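Local coordinates for protein telomeric DNA-binding factor trf1 (Schizosaccharomyces pombe, PDB 6K5S) that probably binds telomeric DNA, and is represented here by its all-helical TRF-family domain, which forms a two-chain assembly, at residues 19-24 and 89-94; 158-163 and 181-186; 134-139 and 149-154; 108-113 and 126-131. All blocks are in the same frame, centred on the assembly; numbering follows the deposited sequence.

Interaction 1. Residues 19-24 and 89-94; sequences IILSIL and IFLAAV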
loop_
_atom_site.group_PDB
_atom_site.type_symbol
_atom_site.label_atom_id
_atom_site.label_comp_id
_atom_site.label_asym_id
_atom_site.label_seq_id
_atom_site.Cartn_x
_atom_site.Cartn_y
_atom_site.Cartn_z
ATOM N N ILE A 19 -9.977 4.684 0.598
ATOM C CA ILE A 19 -9.946 5.125 1.989
ATOM C C ILE A 19 -9.845 6.650 2.059
ATOM O O ILE A 19 -10.559 7.309 2.824
ATOM C CB ILE A 19 -8.797 4.432 2.740
ATOM C CG1 ILE A 19 -9.089 2.928 2.866
ATOM C CG2 ILE A 19 -8.565 5.085 4.083
ATOM C CD1 ILE A 19 -7.877 2.090 3.321
ATOM N N ILE A 20 -8.959 7.233 1.247
ATOM C CA ILE A 20 -8.796 8.683 1.260
ATOM C C ILE A 20 -10.097 9.374 0.850
ATOM O O ILE A 20 -10.532 10.351 1.478
ATOM C CB ILE A 20 -7.614 9.074 0.347
ATOM C CG1 ILE A 20 -6.324 8.512 0.921
ATOM C CG2 ILE A 20 -7.556 10.598 0.126
ATOM C CD1 ILE A 20 -5.180 8.544 -0.062
ATOM N N LEU A 21 -10.750 8.868 -0.199
ATOM C CA LEU A 21 -11.980 9.498 -0.660
ATOM C C LEU A 21 -13.062 9.447 0.410
ATOM O O LEU A 21 -13.810 10.414 0.597
ATOM C CB LEU A 21 -12.480 8.823 -1.928
ATOM C CG LEU A 21 -11.624 9.252 -3.111
ATOM C CD1 LEU A 21 -11.851 8.268 -4.276
ATOM C CD2 LEU A 21 -11.948 10.681 -3.476
ATOM N N SER A 22 -13.139 8.340 1.134
ATOM C CA SER A 22 -14.183 8.200 2.135
ATOM C C SER A 22 -13.836 8.924 3.429
ATOM O O SER A 22 -14.745 9.333 4.162
ATOM C CB SER A 22 -14.463 6.720 2.389
ATOM O OG SER A 22 -13.413 6.127 3.114
ATOM N N ILE A 23 -12.550 9.122 3.726
ATOM C CA ILE A 23 -12.203 9.964 4.866
ATOM C C ILE A 23 -12.441 11.430 4.529
ATOM O O ILE A 23 -13.165 12.138 5.245
ATOM C CB ILE A 23 -10.758 9.711 5.330
ATOM C CG1 ILE A 23 -10.632 8.341 5.984
ATOM C CG2 ILE A 23 -10.331 10.787 6.349
ATOM C CD1 ILE A 23 -9.203 8.010 6.426
ATOM N N LEU A 24 -11.858 11.903 3.422
ATOM C CA LEU A 24 -11.917 13.313 3.076
ATOM C C LEU A 24 -13.227 13.719 2.422
ATOM O O LEU A 24 -13.430 14.912 2.186
ATOM C CB LEU A 24 -10.774 13.692 2.158
ATOM C CG LEU A 24 -9.372 13.483 2.700
ATOM C CD1 LEU A 24 -8.451 13.861 1.612
ATOM C CD2 LEU A 24 -9.142 14.353 3.917
ATOM N N ILE A 89 -6.405 12.134 -5.159
ATOM C CA ILE A 89 -5.317 13.115 -5.224
ATOM C C ILE A 89 -5.873 14.532 -5.179
ATOM O O ILE A 89 -5.345 15.399 -4.478
ATOM C CB ILE A 89 -4.471 12.895 -6.493
ATOM C CG1 ILE A 89 -3.612 11.636 -6.364
ATOM C CG2 ILE A 89 -3.533 14.102 -6.763
ATOM C CD1 ILE A 89 -3.016 11.199 -7.721
ATOM N N PHE A 90 -6.926 14.799 -5.960
ATOM C CA PHE A 90 -7.485 16.147 -6.015
ATOM C C PHE A 90 -8.050 16.556 -4.660
ATOM O O PHE A 90 -7.798 17.673 -4.182
ATOM C CB PHE A 90 -8.565 16.220 -7.089
ATOM C CG PHE A 90 -8.927 17.619 -7.492
ATOM C CD1 PHE A 90 -9.797 18.374 -6.713
ATOM C CD2 PHE A 90 -8.417 18.176 -8.664
ATOM C CE1 PHE A 90 -10.144 19.663 -7.086
ATOM C CE2 PHE A 90 -8.758 19.474 -9.033
ATOM C CZ PHE A 90 -9.627 20.207 -8.246
ATOM N N LEU A 91 -8.789 15.647 -4.016
ATOM C CA LEU A 91 -9.397 15.952 -2.728
ATOM C C LEU A 91 -8.339 16.114 -1.647
ATOM O O LEU A 91 -8.458 16.994 -0.781
ATOM C CB LEU A 91 -10.409 14.859 -2.370
ATOM C CG LEU A 91 -11.315 15.085 -1.161
ATOM C CD1 LEU A 91 -12.020 16.442 -1.265
ATOM C CD2 LEU A 91 -12.319 13.955 -1.063
ATOM N N ALA A 92 -7.281 15.300 -1.695
ATOM C CA ALA A 92 -6.207 15.443 -0.715
ATOM C C ALA A 92 -5.447 16.740 -0.933
ATOM O O ALA A 92 -5.052 17.407 0.033
ATOM C CB ALA A 92 -5.254 14.255 -0.788
ATOM N N ALA A 93 -5.224 17.112 -2.200
ATOM C CA ALA A 93 -4.630 18.418 -2.492
ATOM C C ALA A 93 -5.447 19.549 -1.876
ATOM O O ALA A 93 -4.887 20.468 -1.258
ATOM C CB ALA A 93 -4.502 18.637 -4.004
ATOM N N VAL A 94 -6.770 19.522 -2.057
ATOM C CA VAL A 94 -7.556 20.667 -1.586
ATOM C C VAL A 94 -7.689 20.681 -0.068
ATOM O O VAL A 94 -7.902 21.750 0.523
ATOM C CB VAL A 94 -8.964 20.754 -2.218
ATOM C CG1 VAL A 94 -8.894 21.062 -3.732
ATOM C CG2 VAL A 94 -9.797 19.544 -1.920
#
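Leu-91 and Leu-24 meet where helix 76-94 passes helix 10-24, the axes of the two short segments 9.5 Å apart and inclined at 44°. At the start of 89-94, Ile-89 turns away to helix 41-60, and Phe-90 carries its ring to helix 102-113. Leu-91 then reaches across. With its CG anti to the backbone N (chi1 -171°), it spreads both methyl branches against the last turn of helix 10-24. Its CD2 lies 3.6 Å from Leu-24 CB and equally close to the carbonyl oxygen of Leu-24, and 4.1 Å from Leu-21 CD2, one branch thus serving two leucines. That oxygen, at the C-terminal end of its helix, is buried by the leucine without any partner in the model. Cut back to an alanine, this position is likely to open a gap beside Leu-24 CB and take one apolar neighbour from Leu-21 CD2. Ala-92 follows, its small size letting Leu-24 lie against the backbone: Leu-24 CD1 comes within 3.6 Å of Ala-92 CA. The methyl CB of Ala-92 also faces Ile-20 CG2, more loosely, at 4.4 Å. Val-94 packs on Leu-105 of helix 102-113. Elsewhere on 19-24, Ile-19 and Ile-23 pack on Leu-9 and Leu-3 of the second subunit, so this largely apolar crossing ties a helix of the subunit interface to the body of the all-helical TRF-family domain.

Interaction 2. Residues 158-163 and 181-186; sequences DMAHRF and QIIEKC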
loop_
_atom_site.group_PDB
_atom_site.type_symbol
_atom_site.label_atom_id
_atom_site.label_comp_id
_atom_site.label_asym_id
_atom_site.label_seq_id
_atom_site.Cartn_x
_atom_site.Cartn_y
_atom_site.Cartn_z
ATOM N N ASP A 158 -9.815 30.776 -25.194
ATOM C CA ASP A 158 -9.941 29.560 -25.990
ATOM C C ASP A 158 -10.737 28.457 -25.284
ATOM O O ASP A 158 -10.530 27.269 -25.571
ATOM C CB ASP A 158 -8.550 29.047 -26.386
ATOM C CG ASP A 158 -7.733 28.546 -25.190
ATOM O OD1 ASP A 158 -8.151 28.767 -24.037
ATOM O OD2 ASP A 158 -6.668 27.919 -25.397
ATOM N N MET A 159 -11.637 28.810 -24.360
ATOM C CA MET A 159 -12.341 27.777 -23.600
ATOM C C MET A 159 -13.146 26.877 -24.532
ATOM O O MET A 159 -13.238 25.663 -24.307
ATOM C CB MET A 159 -13.250 28.407 -22.541
ATOM C CG MET A 159 -12.590 28.653 -21.171
ATOM S SD MET A 159 -13.755 28.949 -19.804
ATOM C CE MET A 159 -14.439 27.325 -19.689
ATOM N N ALA A 160 -13.713 27.451 -25.599
ATOM C CA ALA A 160 -14.528 26.672 -26.527
ATOM C C ALA A 160 -13.677 25.709 -27.337
ATOM O O ALA A 160 -14.040 24.541 -27.514
ATOM C CB ALA A 160 -15.301 27.603 -27.461
ATOM N N HIS A 161 -12.545 26.185 -27.863
ATOM C CA HIS A 161 -11.642 25.279 -28.564
ATOM C C HIS A 161 -11.115 24.201 -27.632
ATOM O O HIS A 161 -10.893 23.062 -28.061
ATOM C CB HIS A 161 -10.480 26.048 -29.182
ATOM C CG HIS A 161 -9.559 25.183 -29.986
ATOM N ND1 HIS A 161 -8.188 25.243 -29.869
ATOM C CD2 HIS A 161 -9.819 24.225 -30.907
ATOM C CE1 HIS A 161 -7.641 24.362 -30.688
ATOM N NE2 HIS A 161 -8.609 23.732 -31.330
ATOM N N ARG A 162 -10.919 24.532 -26.354
ATOM C CA ARG A 162 -10.486 23.514 -25.407
ATOM C C ARG A 162 -11.549 22.437 -25.230
ATOM O O ARG A 162 -11.222 21.246 -25.168
ATOM C CB ARG A 162 -10.129 24.158 -24.069
ATOM C CG ARG A 162 -8.715 24.676 -24.018
ATOM C CD ARG A 162 -8.252 24.838 -22.586
ATOM N NE ARG A 162 -7.684 26.161 -22.354
ATOM C CZ ARG A 162 -6.389 26.383 -22.169
ATOM N NH1 ARG A 162 -5.543 25.360 -22.200
ATOM N NH2 ARG A 162 -5.943 27.618 -21.958
ATOM N N PHE A 163 -12.828 22.831 -25.153
ATOM C CA PHE A 163 -13.891 21.835 -25.004
ATOM C C PHE A 163 -13.961 20.916 -26.217
ATOM O O PHE A 163 -14.180 19.707 -26.079
ATOM C CB PHE A 163 -15.250 22.505 -24.803
ATOM C CG PHE A 163 -15.492 23.008 -23.416
ATOM C CD1 PHE A 163 -15.081 22.279 -22.313
ATOM C CD2 PHE A 163 -16.135 24.215 -23.214
ATOM C CE1 PHE A 163 -15.302 22.742 -21.035
ATOM C CE2 PHE A 163 -16.376 24.686 -21.936
ATOM C CZ PHE A 163 -15.956 23.951 -20.840
ATOM N N GLN A 181 -23.013 27.141 -21.744
ATOM C CA GLN A 181 -23.394 27.743 -20.467
ATOM C C GLN A 181 -22.175 27.974 -19.575
ATOM O O GLN A 181 -22.078 29.003 -18.886
ATOM C CB GLN A 181 -24.415 26.862 -19.753
ATOM C CG GLN A 181 -25.828 27.028 -20.260
ATOM C CD GLN A 181 -26.268 28.472 -20.221
ATOM O OE1 GLN A 181 -26.161 29.132 -19.185
ATOM N NE2 GLN A 181 -26.753 28.978 -21.353
ATOM N N ILE A 182 -21.240 27.017 -19.557
ATOM C CA ILE A 182 -20.030 27.187 -18.757
ATOM C C ILE A 182 -19.221 28.370 -19.267
ATOM O O ILE A 182 -18.783 29.230 -18.491
ATOM C CB ILE A 182 -19.186 25.901 -18.759
ATOM C CG1 ILE A 182 -19.953 24.756 -18.110
ATOM C CG2 ILE A 182 -17.873 26.147 -18.034
ATOM C CD1 ILE A 182 -19.301 23.411 -18.362
ATOM N N ILE A 183 -19.004 28.431 -20.582
ATOM C CA ILE A 183 -18.262 29.555 -21.136
ATOM C C ILE A 183 -18.916 30.871 -20.731
ATOM O O ILE A 183 -18.238 31.818 -20.310
ATOM C CB ILE A 183 -18.145 29.417 -22.661
ATOM C CG1 ILE A 183 -17.323 28.175 -22.998
ATOM C CG2 ILE A 183 -17.482 30.648 -23.257
ATOM C CD1 ILE A 183 -17.126 27.983 -24.438
ATOM N N GLU A 184 -20.247 30.936 -20.804
ATOM C CA GLU A 184 -20.934 32.174 -20.454
ATOM C C GLU A 184 -20.830 32.462 -18.961
ATOM O O GLU A 184 -20.573 33.609 -18.567
ATOM C CB GLU A 184 -22.393 32.108 -20.901
ATOM C CG GLU A 184 -23.169 33.396 -20.706
ATOM C CD GLU A 184 -24.446 33.422 -21.529
ATOM O OE1 GLU A 184 -24.543 32.641 -22.503
ATOM O OE2 GLU A 184 -25.354 34.215 -21.201
ATOM N N LYS A 185 -20.999 31.433 -18.118
ATOM C CA LYS A 185 -20.848 31.617 -16.676
ATOM C C LYS A 185 -19.430 32.035 -16.319
ATOM O O LYS A 185 -19.223 32.877 -15.433
ATOM C CB LYS A 185 -21.212 30.332 -15.931
ATOM C CG LYS A 185 -22.712 30.061 -15.835
ATOM C CD LYS A 185 -23.019 28.663 -15.296
ATOM C CE LYS A 185 -22.657 28.526 -13.821
ATOM N NZ LYS A 185 -22.996 27.163 -13.281
ATOM N N CYS A 186 -18.444 31.444 -16.989
ATOM C CA CYS A 186 -17.053 31.771 -16.711
ATOM C C CYS A 186 -16.721 33.200 -17.128
ATOM O O CYS A 186 -16.032 33.913 -16.391
ATOM C CB CYS A 186 -16.145 30.767 -17.413
ATOM S SG CYS A 186 -15.946 29.251 -16.472
#
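Met-159 and Ile-183 stand where the two helices come nearest, their CA atoms 6.7 Å apart, and the densest packing gathers round them. The methionine chain carries SD against Cys-186, 3.8 Å from Cys-186 CB, and the bend at its chi3 (69°) turns the methyl to Ile-182, Met-159 CE lying 4.0 Å from Ile-182 CG2. Ile-183 comes in from the other helix, its CG1 anti to the carbonyl carbon, and extends CD1 to within 3.6 Å of Ala-160 CB. Phe-163 closes the next turn. Its ring presents an edge, not a face, to both isoleucines, CE2 reaching Ile-183 CG1 at 3.8 Å and CZ reaching Ile-182 CG2 at 4.0 Å. The segments run antiparallel at 151°, with axes 10.6 Å apart, and join helix 159-166 to helix 177-195 as an antiparallel helix pair. Ala-160, though touched closely, already sits at the margin, where Leu-175 of the connecting loop adds cover to both Ala-160 and Ile-183. Beyond it the looser side begins. On the solvent side of helix 159-166, His-161 turns away and Arg-162 folds back toward the start of its own helix. There its NE makes a salt bridge to Asp-158 OD1 at 3.1 Å, a bent and weak hydrogen bond (121°), and Asp-158 OD2 lies over one face of the guanidinium group. On the other helix, Lys-185 leads its NZ to Thr-126 OG1 of helix 122-141.

Interaction 3. Residues 134-139 and 149-154; sequences QAYISA and DILNDL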
loop_
_atom_site.group_PDB
_atom_site.type_symbol
_atom_site.label_atom_id
_atom_site.label_comp_id
_atom_site.label_asym_id
_atom_site.label_seq_id
_atom_site.Cartn_x
_atom_site.Cartn_y
_atom_site.Cartn_z
ATOM N N GLN A 134 -11.065 30.264 -6.779
ATOM C CA GLN A 134 -10.116 30.071 -5.685
ATOM C C GLN A 134 -8.672 30.125 -6.174
ATOM O O GLN A 134 -7.796 30.636 -5.463
ATOM C CB GLN A 134 -10.378 28.746 -4.954
ATOM C CG GLN A 134 -11.744 28.681 -4.216
ATOM C CD GLN A 134 -11.960 29.863 -3.260
ATOM O OE1 GLN A 134 -11.071 30.205 -2.482
ATOM N NE2 GLN A 134 -13.142 30.468 -3.314
ATOM N N ALA A 135 -8.384 29.581 -7.362
ATOM C CA ALA A 135 -7.022 29.717 -7.882
ATOM C C ALA A 135 -6.656 31.187 -8.052
ATOM O O ALA A 135 -5.531 31.595 -7.745
ATOM C CB ALA A 135 -6.865 28.971 -9.206
ATOM N N TYR A 136 -7.597 31.991 -8.563
ATOM C CA TYR A 136 -7.352 33.412 -8.726
ATOM C C TYR A 136 -7.080 34.073 -7.378
ATOM O O TYR A 136 -6.114 34.831 -7.233
ATOM C CB TYR A 136 -8.544 34.072 -9.444
ATOM C CG TYR A 136 -8.491 35.589 -9.450
ATOM C CD1 TYR A 136 -7.533 36.266 -10.214
ATOM C CD2 TYR A 136 -9.390 36.350 -8.689
ATOM C CE1 TYR A 136 -7.468 37.664 -10.225
ATOM C CE2 TYR A 136 -9.329 37.744 -8.683
ATOM C CZ TYR A 136 -8.366 38.397 -9.476
ATOM O OH TYR A 136 -8.290 39.773 -9.503
ATOM N N ILE A 137 -7.910 33.771 -6.377
ATOM C CA ILE A 137 -7.778 34.402 -5.065
ATOM C C ILE A 137 -6.461 34.011 -4.416
ATOM O O ILE A 137 -5.758 34.853 -3.844
ATOM C CB ILE A 137 -8.980 34.025 -4.184
ATOM C CG1 ILE A 137 -10.227 34.753 -4.705
ATOM C CG2 ILE A 137 -8.676 34.336 -2.714
ATOM C CD1 ILE A 137 -11.545 34.178 -4.159
ATOM N N SER A 138 -6.091 32.741 -4.512
ATOM C CA SER A 138 -4.798 32.321 -3.968
ATOM C C SER A 138 -3.640 32.968 -4.725
ATOM O O SER A 138 -2.673 33.435 -4.111
ATOM C CB SER A 138 -4.673 30.796 -4.010
ATOM O OG SER A 138 -3.358 30.398 -3.618
ATOM N N ALA A 139 -3.716 33.000 -6.056
ATOM C CA ALA A 139 -2.613 33.563 -6.827
ATOM C C ALA A 139 -2.428 35.037 -6.490
ATOM O O ALA A 139 -1.291 35.506 -6.339
ATOM C CB ALA A 139 -2.859 33.363 -8.313
ATOM N N ASP A 149 -3.278 39.319 -15.732
ATOM C CA ASP A 149 -2.545 38.149 -16.222
ATOM C C ASP A 149 -3.097 36.860 -15.622
ATOM O O ASP A 149 -3.271 35.845 -16.318
ATOM C CB ASP A 149 -1.052 38.271 -15.890
ATOM C CG ASP A 149 -0.382 39.428 -16.594
ATOM O OD1 ASP A 149 -1.054 40.115 -17.408
ATOM O OD2 ASP A 149 0.824 39.649 -16.319
ATOM N N ILE A 150 -3.326 36.869 -14.314
ATOM C CA ILE A 150 -3.883 35.700 -13.641
ATOM C C ILE A 150 -5.218 35.319 -14.259
ATOM O O ILE A 150 -5.480 34.147 -14.575
ATOM C CB ILE A 150 -4.028 35.981 -12.135
ATOM C CG1 ILE A 150 -2.695 36.484 -11.599
ATOM C CG2 ILE A 150 -4.553 34.748 -11.430
ATOM C CD1 ILE A 150 -2.540 36.336 -10.154
ATOM N N LEU A 151 -6.070 36.313 -14.460
ATOM C CA LEU A 151 -7.422 36.027 -14.910
ATOM C C LEU A 151 -7.428 35.502 -16.333
ATOM O O LEU A 151 -8.235 34.626 -16.664
ATOM C CB LEU A 151 -8.294 37.269 -14.778
ATOM C CG LEU A 151 -8.749 37.545 -13.354
ATOM C CD1 LEU A 151 -9.288 38.973 -13.169
ATOM C CD2 LEU A 151 -9.820 36.516 -12.951
ATOM N N ASN A 152 -6.539 36.021 -17.191
ATOM C CA ASN A 152 -6.508 35.558 -18.572
ATOM C C ASN A 152 -6.010 34.124 -18.655
ATOM O O ASN A 152 -6.405 33.386 -19.564
ATOM C CB ASN A 152 -5.640 36.483 -19.435
ATOM C CG ASN A 152 -6.354 37.773 -19.824
ATOM O OD1 ASN A 152 -7.570 37.922 -19.648
ATOM N ND2 ASN A 152 -5.587 38.729 -20.338
ATOM N N ASP A 153 -5.166 33.699 -17.708
ATOM C CA ASP A 153 -4.774 32.295 -17.660
ATOM C C ASP A 153 -5.918 31.428 -17.162
ATOM O O ASP A 153 -6.166 30.342 -17.700
ATOM C CB ASP A 153 -3.562 32.105 -16.749
ATOM C CG ASP A 153 -2.293 32.637 -17.355
ATOM O OD1 ASP A 153 -2.316 33.062 -18.534
ATOM O OD2 ASP A 153 -1.275 32.635 -16.644
ATOM N N LEU A 154 -6.620 31.886 -16.127
ATOM C CA LEU A 154 -7.601 31.026 -15.482
ATOM C C LEU A 154 -8.933 31.004 -16.210
ATOM O O LEU A 154 -9.665 30.020 -16.097
ATOM C CB LEU A 154 -7.812 31.470 -14.041
ATOM C CG LEU A 154 -6.690 31.040 -13.104
ATOM C CD1 LEU A 154 -6.898 31.719 -11.765
ATOM C CD2 LEU A 154 -6.633 29.516 -12.957
#
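Tyr-136 swings its ring alongside helix 147-154 because a chi1 of 170° carries CG away from its own backbone N, while Leu-151, with CG beside the backbone N, brings CD2 over that ring and CD1 beside its outer end. Leu-151 CD2 makes a CH-pi contact on one face, 3.8 Å from the Tyr-136 ring centroid and 20° off the normal. Leu-151 CG comes still closer to an individual ring atom, 3.4 Å from Tyr-136 CE1. Ile-150 approaches the same ring differently: Ile-150 CG2 meets the ring edge 3.6 Å from Tyr-136 CD1. The segments are antiparallel at 154°, forming a helical hairpin in which helix 147-154 folds back along helix 122-141 after a short turn. Beside the tyrosine, two alanines take the other side chains. Ala-139 accepts the other branch of Ile-150, whose CD1 lies 3.5 Å from Ala-139 CB. At the opposite end Leu-154 spreads its methyls over Ala-135 and the root of the tyrosine, CD1 being 3.7 Å from Tyr-136 CB. The phenol oxygen itself is hydrogen-bonded to Gln-199 OE1, beyond this helix pair. Without the ring, as with a serine here, Leu-151 would probably lose the face it lies on and Gln-199 its phenol partner. Leu-151 also touches Leu-193 and Ala-194 of helix 177-195, and Ala-135 is flanked by Phe-102 of helix 102-113.

Interaction 4. Residues 108-113 and 126-131; sequences NFLEVF and TLYMEL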
loop_
_atom_site.group_PDB
_atom_site.type_symbol
_atom_site.label_atom_id
_atom_site.label_comp_id
_atom_site.label_asym_id
_atom_site.label_seq_id
_atom_site.Cartn_x
_atom_site.Cartn_y
_atom_site.Cartn_z
ATOM N N ASN A 108 -5.706 20.295 -14.734
ATOM C CA ASN A 108 -6.109 18.897 -14.730
ATOM C C ASN A 108 -7.565 18.677 -14.338
ATOM O O ASN A 108 -7.988 17.522 -14.276
ATOM C CB ASN A 108 -5.207 18.104 -13.777
ATOM C CG ASN A 108 -3.772 17.977 -14.300
ATOM O OD1 ASN A 108 -3.467 17.078 -15.087
ATOM N ND2 ASN A 108 -2.886 18.861 -13.837
ATOM N N PHE A 109 -8.332 19.748 -14.071
ATOM C CA PHE A 109 -9.675 19.577 -13.509
ATOM C C PHE A 109 -10.553 18.698 -14.400
ATOM O O PHE A 109 -11.198 17.765 -13.924
ATOM C CB PHE A 109 -10.342 20.932 -13.287
ATOM C CG PHE A 109 -11.740 20.827 -12.726
ATOM C CD1 PHE A 109 -11.949 20.754 -11.360
ATOM C CD2 PHE A 109 -12.833 20.762 -13.569
ATOM C CE1 PHE A 109 -13.242 20.637 -10.846
ATOM C CE2 PHE A 109 -14.112 20.666 -13.063
ATOM C CZ PHE A 109 -14.316 20.592 -11.707
ATOM N N LEU A 110 -10.606 18.994 -15.698
ATOM C CA LEU A 110 -11.479 18.215 -16.569
ATOM C C LEU A 110 -11.011 16.769 -16.708
ATOM O O LEU A 110 -11.837 15.863 -16.839
ATOM C CB LEU A 110 -11.583 18.887 -17.938
ATOM C CG LEU A 110 -12.325 20.233 -17.918
ATOM C CD1 LEU A 110 -12.283 20.899 -19.287
ATOM C CD2 LEU A 110 -13.759 20.086 -17.419
ATOM N N GLU A 111 -9.702 16.523 -16.684
ATOM C CA GLU A 111 -9.225 15.149 -16.762
ATOM C C GLU A 111 -9.582 14.367 -15.499
ATOM O O GLU A 111 -9.835 13.161 -15.559
ATOM C CB GLU A 111 -7.716 15.140 -17.001
ATOM C CG GLU A 111 -7.118 13.751 -17.043
ATOM C CD GLU A 111 -7.535 12.989 -18.283
ATOM O OE1 GLU A 111 -7.545 13.583 -19.384
ATOM O OE2 GLU A 111 -7.870 11.797 -18.152
ATOM N N VAL A 112 -9.662 15.050 -14.367
ATOM C CA VAL A 112 -9.970 14.401 -13.097
ATOM C C VAL A 112 -11.471 14.150 -12.964
ATOM O O VAL A 112 -11.899 13.079 -12.529
ATOM C CB VAL A 112 -9.422 15.274 -11.945
ATOM C CG1 VAL A 112 -9.915 14.776 -10.590
ATOM C CG2 VAL A 112 -7.904 15.298 -11.990
ATOM N N PHE A 113 -12.305 15.119 -13.361
ATOM C CA PHE A 113 -13.739 15.017 -13.118
ATOM C C PHE A 113 -14.537 14.603 -14.341
ATOM O O PHE A 113 -15.659 14.115 -14.180
ATOM C CB PHE A 113 -14.283 16.354 -12.589
ATOM C CG PHE A 113 -13.833 16.672 -11.194
ATOM C CD1 PHE A 113 -12.625 17.296 -10.978
ATOM C CD2 PHE A 113 -14.617 16.329 -10.098
ATOM C CE1 PHE A 113 -12.198 17.593 -9.689
ATOM C CE2 PHE A 113 -14.203 16.615 -8.806
ATOM C CZ PHE A 113 -12.984 17.243 -8.597
ATOM N N THR A 126 -20.019 24.234 -12.883
ATOM C CA THR A 126 -20.065 25.117 -11.720
ATOM C C THR A 126 -18.859 24.901 -10.818
ATOM O O THR A 126 -18.253 25.866 -10.328
ATOM C CB THR A 126 -21.359 24.891 -10.936
ATOM O OG1 THR A 126 -22.468 25.301 -11.735
ATOM C CG2 THR A 126 -21.344 25.694 -9.632
ATOM N N LEU A 127 -18.493 23.643 -10.587
ATOM C CA LEU A 127 -17.306 23.346 -9.794
ATOM C C LEU A 127 -16.036 23.894 -10.451
ATOM O O LEU A 127 -15.156 24.417 -9.763
ATOM C CB LEU A 127 -17.193 21.843 -9.587
ATOM C CG LEU A 127 -16.443 21.332 -8.371
ATOM C CD1 LEU A 127 -16.930 22.034 -7.085
ATOM C CD2 LEU A 127 -16.633 19.810 -8.298
ATOM N N TYR A 128 -15.916 23.745 -11.776
ATOM C CA TYR A 128 -14.798 24.317 -12.524
ATOM C C TYR A 128 -14.661 25.816 -12.250
ATOM O O TYR A 128 -13.561 26.319 -11.983
ATOM C CB TYR A 128 -15.038 24.081 -14.011
ATOM C CG TYR A 128 -13.839 24.050 -14.921
ATOM C CD1 TYR A 128 -12.551 23.901 -14.426
ATOM C CD2 TYR A 128 -14.004 24.161 -16.287
ATOM C CE1 TYR A 128 -11.467 23.865 -15.283
ATOM C CE2 TYR A 128 -12.921 24.116 -17.146
ATOM C CZ TYR A 128 -11.663 23.967 -16.637
ATOM O OH TYR A 128 -10.586 23.914 -17.487
ATOM N N MET A 129 -15.774 26.547 -12.362
ATOM C CA MET A 129 -15.750 27.994 -12.192
ATOM C C MET A 129 -15.296 28.388 -10.795
ATOM O O MET A 129 -14.544 29.366 -10.635
ATOM C CB MET A 129 -17.136 28.579 -12.480
ATOM C CG MET A 129 -17.267 30.087 -12.243
ATOM S SD MET A 129 -18.991 30.669 -12.479
ATOM C CE MET A 129 -19.858 29.822 -11.187
ATOM N N GLU A 130 -15.794 27.690 -9.765
ATOM C CA GLU A 130 -15.401 28.012 -8.395
ATOM C C GLU A 130 -13.944 27.647 -8.137
ATOM O O GLU A 130 -13.250 28.332 -7.377
ATOM C CB GLU A 130 -16.310 27.291 -7.385
ATOM C CG GLU A 130 -17.802 27.710 -7.415
ATOM C CD GLU A 130 -18.047 29.201 -7.150
ATOM O OE1 GLU A 130 -17.190 29.880 -6.538
ATOM O OE2 GLU A 130 -19.119 29.710 -7.556
ATOM N N LEU A 131 -13.478 26.545 -8.709
ATOM C CA LEU A 131 -12.057 26.229 -8.601
ATOM C C LEU A 131 -11.211 27.360 -9.174
ATOM O O LEU A 131 -10.244 27.804 -8.546
ATOM C CB LEU A 131 -11.732 24.913 -9.320
ATOM C CG LEU A 131 -10.226 24.595 -9.312
ATOM C CD1 LEU A 131 -9.708 24.371 -7.887
ATOM C CD2 LEU A 131 -9.976 23.341 -10.144
HETATM O O HOH W 1 -9.127 21.193 -16.803
#
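Phe-109 drives its side chain from helix 102-113 against Tyr-128 of helix 122-141. CB starts beside the tyrosine ring, 3.7 Å from Tyr-128 CE1. A chi1 of 179° turns the ring toward the opposing helix, and CG too faces Tyr-128 CD1. On one flank CD2 meets Tyr-128 CD1 at 3.3 Å, and on the other CD1 meets Leu-131 CD2 at 3.5 Å. Farther out, CE2 lies 3.7 Å from Tyr-128 CB, CE1 comes near Leu-127 CG, and the tip, CZ, is 3.8 Å from Leu-127 CB. The Phe-109 and Tyr-128 rings are nearly parallel, their planes at 10°, but slid apart with centroids 4.9 Å from each other, so they barely overlap; instead Tyr-128 CA covers one face of Phe-109 as a CH-pi donor, while Phe-113 lies over the opposite face. Leu-110 CD2 sits above a face of the tyrosine ring. A water accepts from Leu-110 N at 2.9 Å and is hydrogen-bonded to Tyr-128 OH. At the kink this N-H has no bond to the preceding turn, so an otherwise apolar, aromatic interface meets that polar need through the phenol-linked water.

Interaction 4 lies nearest the centre of the chain, about 6 Å from it to the contact's own centre, and touches interactions 1 and 2. It meets interaction 1 through Phe-90, whose CZ lies 3.7 Å from Leu-131 CD2 and whose ring meets Phe-113 edge-to-face; their centres are 15 Å apart. It meets interaction 2, centre to centre 12 Å, where Phe-163 CE1 packs 3.9 Å from Leu-110 CD1 and Cys-186 SG lies 4.2 Å from Met-129 CB. Interaction 3 uses the same helix 122-141 as interaction 4, further along, and its helix 147-154 is followed by helix 159-166 of interaction 2. Interactions 1 and 2, 27 Å apart between centres, lie on opposite sides of the chain's centre.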